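Local coordinates for effector protein MavE (Legionella pneumophila subsp. pneumophila, PDB 6PIR) that acts as a virulence effector indispensable for endoplasmic reticulum-mediated remodelling of the Legionella-containing vacuole, lysosomal evasion and intracellular replication, at residues 8-22 / 120-134. Residues are numbered along the deposited sequence; the frame is centred on the assembly and turned at random. Where two conformers were deposited one is given.
Sequences RNFLINSLMFLETIL and RENSSQIRKELIAKL
Arg127 takes the carboxylate of Glu19 side-on: NE gives a nearly straight bond to Glu19 OE2 (2.8 Å, 170° at the hydrogen), and NH2 reaches Glu19 OE1 at 2.6 Å, on its syn lone pair. The carboxylate meets the edge of the guanidinium, near its plane. The extended first torsions of Arg127 bring CD against the carbonyl oxygen of Ile12, and the bend at chi3 (59°) then swings the guanidinium toward Glu19. From the other side of OE2, on the anti lone pair, comes Ser123 OG at 2.9 Å; this hydroxyl also lies against CB and CD2 of Leu15. Three bonds thus fix the carboxylate, and the Glu19 side chain as a whole is a knob among Arg120, Ser123, Ser124 and Arg127. Three residues past Glu19, the carbonyl oxygen of Leu22 accepts from Arg120 NH1 (3.0 Å).

Toward the other end the contact turns apolar. Ile12 is the knob here, set among Arg127, Leu130, Ile131 and Leu134; its CD1 meets Leu134 CD1 tip to tip at a tight 3.3 Å. Leu15 CD1 crosses to Ile126 CG2 at 3.6 Å, while Leu11 backs Leu130 and continues onto Leu98 and Tyr102 of helix 85-106. Arg8 lays its CG and CD on Leu130 CD2; its NH2 bonds to Thr4, and a water links NH1 to the Leu130 carbonyl oxygen.

Helices 5-21 and 115-134, the first and last of this MavE fragment, run antiparallel here (152° between the short segments) around an ionic centre flanked by hydrocarbon; Arg127 and the Ser123 hydroxyl probably repay the cost of burying the carboxylate and keep Glu19 ionised.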
ATOM      1  N   ARG A   8      -9.406   5.530   6.598  1.00 42.10           N
ATOM      2  CA  ARG A   8      -8.633   4.821   7.620  1.00 42.71           C
ATOM      3  C   ARG A   8      -8.752   3.298   7.480  1.00 42.32           C
ATOM      4  O   ARG A   8      -7.758   2.573   7.632  1.00 36.73           O
ATOM      5  CB  ARG A   8      -9.035   5.312   9.012  1.00 43.89           C
ATOM      6  CG  ARG A   8      -8.274   6.581   9.361  1.00 38.58           C
ATOM      7  CD  ARG A   8      -8.605   7.135  10.711  1.00 39.85           C
ATOM      8  NE  ARG A   8      -9.891   7.803  10.693  1.00 44.01           N
ATOM      9  CZ  ARG A   8     -10.921   7.419  11.429  1.00 49.44           C
ATOM     10  NH1 ARG A   8     -10.769   6.374  12.240  1.00 46.57           N
ATOM     11  NH2 ARG A   8     -12.070   8.104  11.377  1.00 44.86           N
ATOM     12  N   ASN A   9      -9.956   2.793   7.210  1.00 39.32           N
ATOM     13  CA  ASN A   9     -10.120   1.357   7.003  1.00 42.13           C
ATOM     14  C   ASN A   9      -9.411   0.898   5.738  1.00 38.25           C
ATOM     15  O   ASN A   9      -8.796  -0.180   5.722  1.00 36.70           O
ATOM     16  CB  ASN A   9     -11.600   0.995   6.940  1.00 49.29           C
ATOM     17  CG  ASN A   9     -11.997   0.028   8.025  1.00 53.39           C
ATOM     18  OD1 ASN A   9     -11.960  -1.189   7.833  1.00 57.79           O
ATOM     19  ND2 ASN A   9     -12.388   0.559   9.167  1.00 54.19           N
ATOM     20  N   PHE A  10      -9.514   1.695   4.665  1.00 38.79           N
ATOM     21  CA  PHE A  10      -8.816   1.380   3.430  1.00 37.83           C
ATOM     22  C   PHE A  10      -7.311   1.276   3.671  1.00 37.30           C
ATOM     23  O   PHE A  10      -6.640   0.372   3.152  1.00 34.57           O
ATOM     24  CB  PHE A  10      -9.103   2.457   2.401  1.00 37.63           C
ATOM     25  CG  PHE A  10      -8.629   2.114   1.027  1.00 37.95           C
ATOM     26  CD1 PHE A  10      -9.492   1.505   0.121  1.00 36.40           C
ATOM     27  CD2 PHE A  10      -7.341   2.414   0.625  1.00 38.94           C
ATOM     28  CE1 PHE A  10      -9.061   1.177  -1.173  1.00 36.56           C
ATOM     29  CE2 PHE A  10      -6.905   2.092  -0.650  1.00 38.00           C
ATOM     30  CZ  PHE A  10      -7.771   1.475  -1.553  1.00 36.59           C
ATOM     31  N   LEU A  11      -6.765   2.203   4.446  1.00 33.78           N
ATOM     32  CA  LEU A  11      -5.351   2.167   4.775  1.00 31.77           C
ATOM     33  C   LEU A  11      -5.017   0.911   5.555  1.00 31.69           C
ATOM     34  O   LEU A  11      -4.006   0.266   5.290  1.00 33.02           O
ATOM     35  CB  LEU A  11      -4.985   3.415   5.596  1.00 32.07           C
ATOM     36  CG  LEU A  11      -5.009   4.756   4.872  1.00 36.63           C
ATOM     37  CD1 LEU A  11      -4.911   5.870   5.922  1.00 33.93           C
ATOM     38  CD2 LEU A  11      -3.897   4.877   3.827  1.00 37.26           C
ATOM     39  N   ILE A  12      -5.814   0.584   6.577  1.00 32.86           N
ATOM     40  CA  ILE A  12      -5.504  -0.592   7.395  1.00 31.88           C
ATOM     41  C   ILE A  12      -5.470  -1.863   6.534  1.00 31.33           C
ATOM     42  O   ILE A  12      -4.564  -2.711   6.645  1.00 29.23           O
ATOM     43  CB  ILE A  12      -6.526  -0.719   8.529  1.00 34.68           C
ATOM     44  CG1 ILE A  12      -6.272   0.369   9.577  1.00 33.84           C
ATOM     45  CG2 ILE A  12      -6.479  -2.099   9.136  1.00 36.19           C
ATOM     46  CD1 ILE A  12      -7.398   0.505  10.495  1.00 37.26           C
ATOM     47  N   ASN A  13      -6.461  -2.022   5.660  1.00 35.96           N
ATOM     48  CA  ASN A  13      -6.495  -3.242   4.836  1.00 32.49           C
ATOM     49  C   ASN A  13      -5.395  -3.253   3.791  1.00 30.22           C
ATOM     50  O   ASN A  13      -4.842  -4.324   3.444  1.00 30.75           O
ATOM     51  CB  ASN A  13      -7.853  -3.357   4.172  1.00 33.02           C
ATOM     52  CG  ASN A  13      -8.930  -3.684   5.147  1.00 35.91           C
ATOM     53  OD1 ASN A  13      -8.687  -4.376   6.132  1.00 37.53           O
ATOM     54  ND2 ASN A  13     -10.134  -3.214   4.876  1.00 35.75           N
ATOM     55  N   SER A  14      -5.092  -2.076   3.245  1.00 29.63           N
ATOM     56  CA  SER A  14      -4.015  -1.954   2.272  1.00 27.50           C
ATOM     57  C   SER A  14      -2.666  -2.281   2.902  1.00 28.59           C
ATOM     58  O   SER A  14      -1.845  -2.986   2.301  1.00 27.11           O
ATOM     59  CB  SER A  14      -4.047  -0.538   1.707  1.00 28.33           C
ATOM     60  OG  SER A  14      -5.251  -0.347   0.996  1.00 30.77           O
ATOM     61  N   LEU A  15      -2.426  -1.768   4.112  1.00 27.37           N
ATOM     62  CA  LEU A  15      -1.212  -2.080   4.833  1.00 28.90           C
ATOM     63  C   LEU A  15      -1.121  -3.554   5.166  1.00 28.52           C
ATOM     64  O   LEU A  15      -0.040  -4.136   5.057  1.00 24.79           O
ATOM     65  CB  LEU A  15      -1.129  -1.232   6.102  1.00 26.20           C
ATOM     66  CG  LEU A  15      -1.012   0.243   5.799  1.00 28.63           C
ATOM     67  CD1 LEU A  15      -0.892   0.985   7.139  1.00 30.30           C
ATOM     68  CD2 LEU A  15       0.130   0.549   4.865  1.00 29.97           C
ATOM     69  N   MET A  16      -2.239  -4.183   5.533  0.64 30.00           N
ATOM     70  CA  MET A  16      -2.199  -5.624   5.762  0.64 28.28           C
ATOM     71  C   MET A  16      -1.737  -6.374   4.511  0.64 27.80           C
ATOM     72  O   MET A  16      -0.860  -7.247   4.583  0.64 26.46           O
ATOM     73  CB  MET A  16      -3.564  -6.111   6.233  0.64 28.63           C
ATOM     74  CG  MET A  16      -3.908  -7.526   5.769  0.64 26.89           C
ATOM     75  SD  MET A  16      -5.668  -7.661   5.862  0.64 26.96           S
ATOM     76  CE  MET A  16      -6.096  -7.183   4.212  0.64 29.30           C
ATOM     77  N   PHE A  17      -2.309  -6.045   3.342  1.00 27.56           N
ATOM     78  CA  PHE A  17      -1.873  -6.727   2.128  1.00 24.76           C
ATOM     79  C   PHE A  17      -0.432  -6.382   1.770  1.00 22.94           C
ATOM     80  O   PHE A  17       0.304  -7.248   1.292  1.00 23.89           O
ATOM     81  CB  PHE A  17      -2.764  -6.402   0.953  1.00 25.54           C
ATOM     82  CG  PHE A  17      -4.036  -7.181   0.924  1.00 29.58           C
ATOM     83  CD1 PHE A  17      -4.013  -8.579   0.908  1.00 26.50           C
ATOM     84  CD2 PHE A  17      -5.243  -6.531   0.936  1.00 28.69           C
ATOM     85  CE1 PHE A  17      -5.191  -9.296   0.879  1.00 30.55           C
ATOM     86  CE2 PHE A  17      -6.428  -7.259   0.866  1.00 30.08           C
ATOM     87  CZ  PHE A  17      -6.383  -8.651   0.849  1.00 31.28           C
ATOM     88  N   LEU A  18      -0.029  -5.115   1.950  1.00 23.21           N
ATOM     89  CA  LEU A  18       1.358  -4.719   1.721  1.00 22.58           C
ATOM     90  C   LEU A  18       2.307  -5.572   2.549  1.00 22.45           C
ATOM     91  O   LEU A  18       3.308  -6.098   2.043  1.00 22.02           O
ATOM     92  CB  LEU A  18       1.548  -3.231   2.071  1.00 23.13           C
ATOM     93  CG  LEU A  18       2.993  -2.708   1.947  1.00 22.59           C
ATOM     94  CD1 LEU A  18       3.570  -2.788   0.530  1.00 24.98           C
ATOM     95  CD2 LEU A  18       3.077  -1.231   2.500  1.00 23.27           C
ATOM     96  N   GLU A  19       2.027  -5.701   3.846  1.00 23.46           N
ATOM     97  CA  GLU A  19       2.905  -6.484   4.715  1.00 22.63           C
ATOM     98  C   GLU A  19       2.914  -7.952   4.305  1.00 24.35           C
ATOM     99  O   GLU A  19       3.962  -8.608   4.352  1.00 27.86           O
ATOM    100  CB  GLU A  19       2.468  -6.362   6.178  1.00 24.67           C
ATOM    101  CG  GLU A  19       2.699  -5.005   6.803  1.00 26.13           C
ATOM    102  CD  GLU A  19       1.812  -4.810   8.046  1.00 33.42           C
ATOM    103  OE1 GLU A  19       1.746  -5.761   8.847  1.00 32.21           O
ATOM    104  OE2 GLU A  19       1.120  -3.759   8.153  1.00 32.78           O
ATOM    105  N   THR A  20       1.743  -8.489   3.948  1.00 24.03           N
ATOM    106  CA  THR A  20       1.639  -9.881   3.513  1.00 24.19           C
ATOM    107  C   THR A  20       2.490 -10.128   2.260  1.00 22.22           C
ATOM    108  O   THR A  20       3.304 -11.066   2.209  1.00 23.60           O
ATOM    109  CB  THR A  20       0.157 -10.209   3.280  1.00 24.48           C
ATOM    110  OG1 THR A  20      -0.593 -10.059   4.506  1.00 27.73           O
ATOM    111  CG2 THR A  20      -0.058 -11.639   2.760  1.00 23.28           C
ATOM    112  N   ILE A  21       2.360  -9.252   1.261  1.00 21.88           N
ATOM    113  CA  ILE A  21       3.114  -9.396   0.021  1.00 24.77           C
ATOM    114  C   ILE A  21       4.606  -9.292   0.314  1.00 24.77           C
ATOM    115  O   ILE A  21       5.410 -10.093  -0.176  1.00 22.01           O
ATOM    116  CB  ILE A  21       2.645  -8.345  -1.003  1.00 21.27           C
ATOM    117  CG1 ILE A  21       1.182  -8.610  -1.375  1.00 21.66           C
ATOM    118  CG2 ILE A  21       3.522  -8.385  -2.288  1.00 23.48           C
ATOM    119  CD1 ILE A  21       0.531  -7.451  -2.146  1.00 24.69           C
ATOM    120  N   LEU A  22       4.990  -8.364   1.189  1.00 24.79           N
ATOM    121  CA  LEU A  22       6.401  -8.236   1.538  1.00 27.84           C
ATOM    122  C   LEU A  22       6.886  -9.338   2.481  1.00 29.28           C
ATOM    123  O   LEU A  22       8.071  -9.381   2.809  1.00 32.60           O
ATOM    124  CB  LEU A  22       6.649  -6.855   2.160  1.00 24.13           C
ATOM    125  CG  LEU A  22       6.355  -5.732   1.158  1.00 24.44           C
ATOM    126  CD1 LEU A  22       6.542  -4.347   1.782  1.00 24.88           C
ATOM    127  CD2 LEU A  22       7.195  -5.918  -0.134  1.00 23.23           C
ATOM    128  N   ARG A 120       7.909  -3.143   5.667  1.00 24.71           N
ATOM    129  CA  ARG A 120       7.036  -4.053   6.385  1.00 28.50           C
ATOM    130  C   ARG A 120       6.831  -3.579   7.818  1.00 30.36           C
ATOM    131  O   ARG A 120       5.696  -3.523   8.301  1.00 31.45           O
ATOM    132  CB  ARG A 120       7.651  -5.447   6.346  1.00 33.86           C
ATOM    133  CG  ARG A 120       6.754  -6.618   6.644  1.00 38.35           C
ATOM    134  CD  ARG A 120       7.478  -7.872   6.096  1.00 43.35           C
ATOM    135  NE  ARG A 120       8.551  -8.375   6.957  1.00 46.64           N
ATOM    136  CZ  ARG A 120       9.617  -9.051   6.517  1.00 48.11           C
ATOM    137  NH1 ARG A 120       9.771  -9.289   5.221  1.00 42.53           N
ATOM    138  NH2 ARG A 120      10.552  -9.477   7.371  1.00 52.88           N
ATOM    139  N   GLU A 121       7.924  -3.201   8.503  1.00 29.37           N
ATOM    140  CA  GLU A 121       7.811  -2.829   9.916  1.00 29.77           C
ATOM    141  C   GLU A 121       7.167  -1.454  10.098  1.00 29.67           C
ATOM    142  O   GLU A 121       6.328  -1.273  10.990  1.00 33.61           O
ATOM    143  CB  GLU A 121       9.174  -2.944  10.573  1.00 35.20           C
ATOM    144  CG  GLU A 121       9.564  -4.422  10.679  1.00 42.50           C
ATOM    145  CD  GLU A 121      11.055  -4.608  10.830  1.00 49.36           C
ATOM    146  OE1 GLU A 121      11.754  -3.577  10.723  1.00 52.10           O
ATOM    147  OE2 GLU A 121      11.520  -5.760  11.032  1.00 47.07           O
ATOM    148  N   ASN A 122       7.532  -0.475   9.260  1.00 30.75           N
ATOM    149  CA  ASN A 122       6.832   0.807   9.238  1.00 30.36           C
ATOM    150  C   ASN A 122       5.330   0.571   9.094  1.00 29.63           C
ATOM    151  O   ASN A 122       4.519   1.094   9.866  1.00 30.91           O
ATOM    152  CB  ASN A 122       7.317   1.681   8.062  1.00 31.88           C
ATOM    153  CG  ASN A 122       8.768   2.186   8.213  1.00 31.61           C
ATOM    154  OD1 ASN A 122       9.344   2.186   9.306  1.00 31.92           O
ATOM    155  ND2 ASN A 122       9.370   2.612   7.087  1.00 25.23           N
ATOM    156  N   SER A 123       4.955  -0.279   8.130  1.00 28.65           N
ATOM    157  CA  SER A 123       3.558  -0.568   7.859  1.00 27.54           C
ATOM    158  C   SER A 123       2.881  -1.194   9.067  1.00 30.40           C
ATOM    159  O   SER A 123       1.775  -0.796   9.443  1.00 30.78           O
ATOM    160  CB  SER A 123       3.454  -1.493   6.629  1.00 25.26           C
ATOM    161  OG  SER A 123       2.103  -1.732   6.315  1.00 33.80           O
ATOM    162  N   SER A 124       3.524  -2.188   9.684  0.65 30.18           N
ATOM    163  CA  SER A 124       2.907  -2.843  10.836  0.65 31.34           C
ATOM    164  C   SER A 124       2.623  -1.848  11.954  0.65 32.97           C
ATOM    165  O   SER A 124       1.550  -1.897  12.570  0.65 32.91           O
ATOM    166  CB  SER A 124       3.794  -3.969  11.353  0.65 31.90           C
ATOM    167  OG  SER A 124       5.020  -3.449  11.837  0.65 31.88           O
ATOM    168  N   GLN A 125       3.572  -0.939  12.233  1.00 32.84           N
ATOM    169  CA  GLN A 125       3.369   0.056  13.302  1.00 34.12           C
ATOM    170  C   GLN A 125       2.238   1.021  12.962  1.00 32.15           C
ATOM    171  O   GLN A 125       1.364   1.301  13.801  1.00 33.66           O
ATOM    172  CB  GLN A 125       4.666   0.828  13.559  1.00 38.74           C
ATOM    173  CG  GLN A 125       5.708   0.031  14.344  1.00 46.25           C
ATOM    174  CD  GLN A 125       5.366  -0.044  15.820  1.00 58.58           C
ATOM    175  OE1 GLN A 125       5.513   0.943  16.547  1.00 62.56           O
ATOM    176  NE2 GLN A 125       4.891  -1.206  16.268  1.00 62.26           N
ATOM    177  N   ILE A 126       2.237   1.543  11.729  1.00 29.00           N
ATOM    178  CA  ILE A 126       1.191   2.476  11.300  1.00 30.68           C
ATOM    179  C   ILE A 126      -0.189   1.818  11.381  1.00 32.00           C
ATOM    180  O   ILE A 126      -1.167   2.424  11.852  1.00 31.10           O
ATOM    181  CB  ILE A 126       1.511   2.981   9.881  1.00 28.51           C
ATOM    182  CG1 ILE A 126       2.783   3.837   9.866  1.00 30.26           C
ATOM    183  CG2 ILE A 126       0.300   3.669   9.207  1.00 29.65           C
ATOM    184  CD1 ILE A 126       3.290   4.112   8.436  1.00 32.80           C
ATOM    185  N   ARG A 127      -0.284   0.560  10.916  1.00 28.95           N
ATOM    186  CA  ARG A 127      -1.551  -0.164  10.939  0.51 30.51           C
ATOM    187  C   ARG A 127      -1.999  -0.440  12.370  1.00 33.15           C
ATOM    188  O   ARG A 127      -3.183  -0.281  12.697  1.00 34.23           O
ATOM    189  CB  ARG A 127      -1.420  -1.468  10.133  0.51 30.92           C
ATOM    190  CG  ARG A 127      -2.605  -2.424  10.261  0.51 32.43           C
ATOM    191  CD  ARG A 127      -2.453  -3.625   9.319  0.51 33.12           C
ATOM    192  NE  ARG A 127      -1.237  -4.377   9.590  0.51 29.68           N
ATOM    193  CZ  ARG A 127      -1.102  -5.263  10.576  0.51 31.94           C
ATOM    194  NH1 ARG A 127      -2.113  -5.514  11.391  0.51 34.38           N
ATOM    195  NH2 ARG A 127       0.045  -5.902  10.752  0.51 24.53           N
ATOM    196  N   LYS A 128      -1.068  -0.830  13.249  1.00 33.43           N
ATOM    197  CA  LYS A 128      -1.444  -1.056  14.637  1.00 35.26           C
ATOM    198  C   LYS A 128      -1.998   0.216  15.283  1.00 35.29           C
ATOM    199  O   LYS A 128      -2.971   0.152  16.040  1.00 37.43           O
ATOM    200  CB  LYS A 128      -0.246  -1.582  15.430  1.00 34.86           C
ATOM    201  CG  LYS A 128       0.179  -3.030  15.062  1.00 39.38           C
ATOM    202  N   GLU A 129      -1.392   1.376  14.990  1.00 33.05           N
ATOM    203  CA  GLU A 129      -1.849   2.638  15.571  1.00 37.62           C
ATOM    204  C   GLU A 129      -3.253   2.978  15.092  1.00 38.28           C
ATOM    205  O   GLU A 129      -4.130   3.347  15.896  1.00 44.14           O
ATOM    206  CB  GLU A 129      -0.866   3.756  15.224  1.00 35.15           C
ATOM    207  CG  GLU A 129       0.489   3.611  15.900  1.00 34.79           C
ATOM    208  CD  GLU A 129       1.559   4.295  15.115  1.00 36.29           C
ATOM    209  OE1 GLU A 129       1.211   5.047  14.191  1.00 37.92           O
ATOM    210  OE2 GLU A 129       2.747   4.029  15.358  1.00 39.92           O
ATOM    211  N   LEU A 130      -3.481   2.865  13.777  1.00 35.50           N
ATOM    212  CA  LEU A 130      -4.806   3.169  13.249  1.00 39.37           C
ATOM    213  C   LEU A 130      -5.844   2.214  13.810  1.00 42.01           C
ATOM    214  O   LEU A 130      -6.941   2.642  14.198  1.00 47.46           O
ATOM    215  CB  LEU A 130      -4.808   3.116  11.715  1.00 37.61           C
ATOM    216  CG  LEU A 130      -4.229   4.386  11.097  1.00 41.07           C
ATOM    217  CD1 LEU A 130      -4.131   4.271   9.573  1.00 39.73           C
ATOM    218  CD2 LEU A 130      -5.055   5.606  11.509  1.00 44.78           C
ATOM    219  N   ILE A 131      -5.504   0.926  13.898  1.00 36.73           N
ATOM    220  CA  ILE A 131      -6.455  -0.050  14.410  1.00 38.58           C
ATOM    221  C   ILE A 131      -6.799   0.267  15.852  1.00 41.71           C
ATOM    222  O   ILE A 131      -7.971   0.214  16.251  1.00 43.27           O
ATOM    223  CB  ILE A 131      -5.905  -1.471  14.249  1.00 41.51           C
ATOM    224  CG1 ILE A 131      -5.926  -1.839  12.782  1.00 43.23           C
ATOM    225  CG2 ILE A 131      -6.737  -2.450  15.035  1.00 45.80           C
ATOM    226  CD1 ILE A 131      -5.235  -3.092  12.515  1.00 42.37           C
ATOM    227  N   ALA A 132      -5.779   0.610  16.651  1.00 40.80           N
ATOM    228  CA  ALA A 132      -5.997   0.981  18.042  1.00 44.29           C
ATOM    229  C   ALA A 132      -6.973   2.144  18.157  1.00 49.14           C
ATOM    230  O   ALA A 132      -7.812   2.167  19.061  1.00 54.45           O
ATOM    231  CB  ALA A 132      -4.661   1.331  18.690  1.00 40.04           C
ATOM    232  N   LYS A 133      -6.916   3.103  17.231  1.00 47.50           N
ATOM    233  CA  LYS A 133      -7.853   4.217  17.368  1.00 47.18           C
ATOM    234  C   LYS A 133      -9.176   3.992  16.636  1.00 51.42           C
ATOM    235  O   LYS A 133     -10.088   4.818  16.763  1.00 55.74           O
ATOM    236  CB  LYS A 133      -7.210   5.518  16.875  1.00 47.58           C
ATOM    237  N   LEU A 134      -9.308   2.913  15.865  1.00 48.83           N
ATOM    238  CA  LEU A 134     -10.638   2.552  15.369  1.00 55.11           C
ATOM    239  C   LEU A 134     -11.407   1.772  16.414  1.00 64.55           C
ATOM    240  O   LEU A 134     -12.602   2.009  16.621  1.00 69.52           O
ATOM    241  CB  LEU A 134     -10.575   1.703  14.105  1.00 48.10           C
ATOM    242  CG  LEU A 134     -10.365   2.310  12.735  1.00 49.48           C
ATOM    243  CD1 LEU A 134     -10.340   1.139  11.834  1.00 49.86           C
ATOM    244  CD2 LEU A 134     -11.504   3.227  12.346  1.00 54.75           C
TER
HETATM  245  O   HOH W   1      -8.074   5.002  13.460  1.00 36.80           O